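Local coordinates for freshwater cyanophage protein (Microcystis phage Mic1, PDB 6L2W) that is of unknown function but has a novel fold and is probably a structural protein of a freshwater cyanophage, at residues F3-Y8 with E37-F42. Residues are numbered along the deposited sequence; the frame is centred on the assembly and turned at random.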
loop_
_atom_site.group_PDB
_atom_site.type_symbol
_atom_site.label_atom_id
_atom_site.label_comp_id
_atom_site.label_asym_id
_atom_site.label_seq_id
_atom_site.Cartn_x
_atom_site.Cartn_y
_atom_site.Cartn_z
ATOM N N PHE B 3 1.430 15.293 -6.375
ATOM C CA PHE B 3 2.648 14.497 -6.208
ATOM C C PHE B 3 2.355 13.009 -6.373
ATOM O O PHE B 3 1.230 12.510 -6.289
ATOM C CB PHE B 3 3.273 14.652 -4.817
ATOM C CG PHE B 3 3.492 16.069 -4.359
ATOM C CD1 PHE B 3 4.748 16.650 -4.437
ATOM C CD2 PHE B 3 2.450 16.804 -3.820
ATOM C CE1 PHE B 3 4.953 17.950 -4.000
ATOM C CE2 PHE B 3 2.657 18.104 -3.388
ATOM C CZ PHE B 3 3.904 18.674 -3.477
ATOM N N VAL B 4 3.470 12.338 -6.433
ATOM C CA VAL B 4 3.598 11.030 -6.891
ATOM C C VAL B 4 4.762 10.404 -6.108
ATOM O O VAL B 4 5.811 11.065 -5.907
ATOM C CB VAL B 4 3.820 11.099 -8.411
ATOM C CG1 VAL B 4 5.106 10.435 -8.857
ATOM C CG2 VAL B 4 2.599 10.593 -9.153
ATOM N N ARG B 5 4.550 9.178 -5.616
ATOM C CA ARG B 5 5.589 8.442 -4.910
ATOM C C ARG B 5 5.555 6.968 -5.339
ATOM O O ARG B 5 4.502 6.346 -5.505
ATOM C CB ARG B 5 5.389 8.570 -3.393
ATOM C CG ARG B 5 6.485 7.905 -2.577
ATOM C CD ARG B 5 6.478 8.329 -1.123
ATOM N NE ARG B 5 5.338 7.798 -0.408
ATOM C CZ ARG B 5 5.196 7.814 0.912
ATOM N NH1 ARG B 5 6.144 8.316 1.690
ATOM N NH2 ARG B 5 4.107 7.294 1.449
ATOM N N LEU B 6 6.734 6.404 -5.432
ATOM C CA LEU B 6 6.895 5.070 -5.874
ATOM C C LEU B 6 7.434 4.258 -4.702
ATOM O O LEU B 6 8.504 4.563 -4.219
ATOM C CB LEU B 6 7.888 5.077 -7.038
ATOM C CG LEU B 6 8.299 3.698 -7.536
ATOM C CD1 LEU B 6 7.074 2.911 -7.972
ATOM C CD2 LEU B 6 9.313 3.800 -8.671
ATOM N N SER B 7 6.715 3.222 -4.289
ATOM C CA SER B 7 7.164 2.415 -3.174
ATOM C C SER B 7 7.536 0.997 -3.629
ATOM O O SER B 7 7.055 0.496 -4.662
ATOM C CB SER B 7 6.133 2.371 -2.076
ATOM O OG SER B 7 5.707 3.677 -1.728
ATOM N N TYR B 8 8.373 0.355 -2.809
ATOM C CA TYR B 8 8.677 -1.031 -2.992
ATOM C C TYR B 8 8.370 -1.774 -1.685
ATOM O O TYR B 8 8.381 -1.196 -0.598
ATOM C CB TYR B 8 10.107 -1.212 -3.502
ATOM C CG TYR B 8 11.207 -1.003 -2.489
ATOM C CD1 TYR B 8 11.732 -2.062 -1.768
ATOM C CD2 TYR B 8 11.765 0.248 -2.291
ATOM C CE1 TYR B 8 12.764 -1.876 -0.868
ATOM C CE2 TYR B 8 12.801 0.455 -1.399
ATOM C CZ TYR B 8 13.300 -0.613 -0.686
ATOM O OH TYR B 8 14.293 -0.399 0.211
ATOM N N GLU B 37 13.148 8.697 8.097
ATOM C CA GLU B 37 12.826 9.188 9.417
ATOM C C GLU B 37 11.374 9.668 9.458
ATOM O O GLU B 37 10.652 9.337 10.402
ATOM C CB GLU B 37 13.808 10.285 9.827
ATOM C CG GLU B 37 14.469 10.006 11.169
ATOM C CD GLU B 37 14.179 11.060 12.222
ATOM O OE1 GLU B 37 13.055 11.062 12.760
ATOM O OE2 GLU B 37 15.067 11.888 12.479
ATOM N N ASP B 38 10.932 10.418 8.457
ATOM C CA ASP B 38 9.541 10.882 8.466
ATOM C C ASP B 38 8.850 10.355 7.197
ATOM O O ASP B 38 8.804 11.050 6.177
ATOM C CB ASP B 38 9.519 12.404 8.657
ATOM C CG ASP B 38 8.163 13.052 8.472
ATOM O OD1 ASP B 38 7.143 12.360 8.657
ATOM O OD2 ASP B 38 8.143 14.239 8.118
ATOM N N TYR B 39 8.297 9.135 7.291
ATOM C CA TYR B 39 8.045 8.302 6.107
ATOM C C TYR B 39 6.982 8.940 5.220
ATOM O O TYR B 39 7.122 8.989 4.008
ATOM C CB TYR B 39 7.611 6.874 6.452
ATOM C CG TYR B 39 7.319 6.040 5.226
ATOM C CD1 TYR B 39 8.341 5.419 4.538
ATOM C CD2 TYR B 39 6.039 5.924 4.713
ATOM C CE1 TYR B 39 8.112 4.693 3.386
ATOM C CE2 TYR B 39 5.782 5.194 3.563
ATOM C CZ TYR B 39 6.827 4.571 2.898
ATOM O OH TYR B 39 6.629 3.826 1.770
ATOM N N ASP B 40 5.939 9.447 5.841
ATOM C CA ASP B 40 4.782 9.887 5.104
ATOM C C ASP B 40 5.131 11.099 4.240
ATOM O O ASP B 40 4.370 11.406 3.318
ATOM C CB ASP B 40 3.592 10.141 6.038
ATOM C CG ASP B 40 2.912 8.865 6.532
ATOM O OD1 ASP B 40 2.615 7.965 5.689
ATOM O OD2 ASP B 40 2.672 8.774 7.757
ATOM N N ASN B 41 6.251 11.764 4.527
ATOM C CA ASN B 41 6.645 13.006 3.856
ATOM C C ASN B 41 7.842 12.782 2.936
ATOM O O ASN B 41 8.365 13.737 2.379
ATOM C CB ASN B 41 7.015 14.082 4.882
ATOM C CG ASN B 41 5.785 14.652 5.539
ATOM O OD1 ASN B 41 4.830 14.972 4.851
ATOM N ND2 ASN B 41 5.768 14.698 6.858
ATOM N N PHE B 42 8.270 11.534 2.775
ATOM C CA PHE B 42 9.538 11.263 2.143
ATOM C C PHE B 42 9.328 10.750 0.715
ATOM O O PHE B 42 8.485 9.913 0.477
ATOM C CB PHE B 42 10.324 10.263 2.991
ATOM C CG PHE B 42 11.631 9.883 2.371
ATOM C CD1 PHE B 42 11.685 8.930 1.370
ATOM C CD2 PHE B 42 12.797 10.524 2.738
ATOM C CE1 PHE B 42 12.888 8.609 0.764
ATOM C CE2 PHE B 42 14.000 10.203 2.126
ATOM C CZ PHE B 42 14.041 9.249 1.136
HETATM O O HOH W 1 4.234 3.752 0.837
#
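Arg-5 reaches from strand 2-12 to the 3-10 turn that carries Tyr-39, a clear example of one arginine pinning a loop through its backbone carbonyls. Followed outward from CB, which faces the loop, the chain first runs extended, with CG anti to the backbone N (chi1 -176°). CG only grazes the O of Phe-42, whereas Arg-5 CD comes to 3.0 Å from Phe-42 O. A bend at chi3 then brings NH1 to the carbonyls of Tyr-39 and Phe-42. The bond from Arg-5 NH1 to Phe-42 O, 3.1 Å long, is nearly straight at 166° and lies in the carbonyl plane, on a lone pair, with the acceptor at the guanidinium edge. The second, from Arg-5 NH1 to Tyr-39 O at 2.6 Å, is short but poorly angled and counts as weak; that oxygen also accepts the backbone N-H of Phe-42, which closes the turn. Arg-5 NH2 takes a different role, sitting 3.4 Å from Tyr-39 CE2, while NH1 lies over one face of the ring, offset toward its rim, with the guanidinium plane inclined 45° to it. The phenol end then meets the strand again through water: one molecule at the ring edge has its O 2.6 Å from Tyr-39 OH and 3.0 Å from Ser-7 OG. Asp-40 OD1 is near NH2 but short of a salt bridge, and the carboxylate instead pairs with Arg-74 of the second subunit, whose Phe-73 packs edge-to-face with Tyr-39. The Arg-5 bonds and the Ser-7 water bridge tie the loop between strands 30-32 and 45-46 to the sheet, where strand 2-12 pairs antiparallel with strands 17-23, 83-89 and 45-46, the last following the loop; Val-22 of strand 17-23 touches both Arg-5 and Tyr-39.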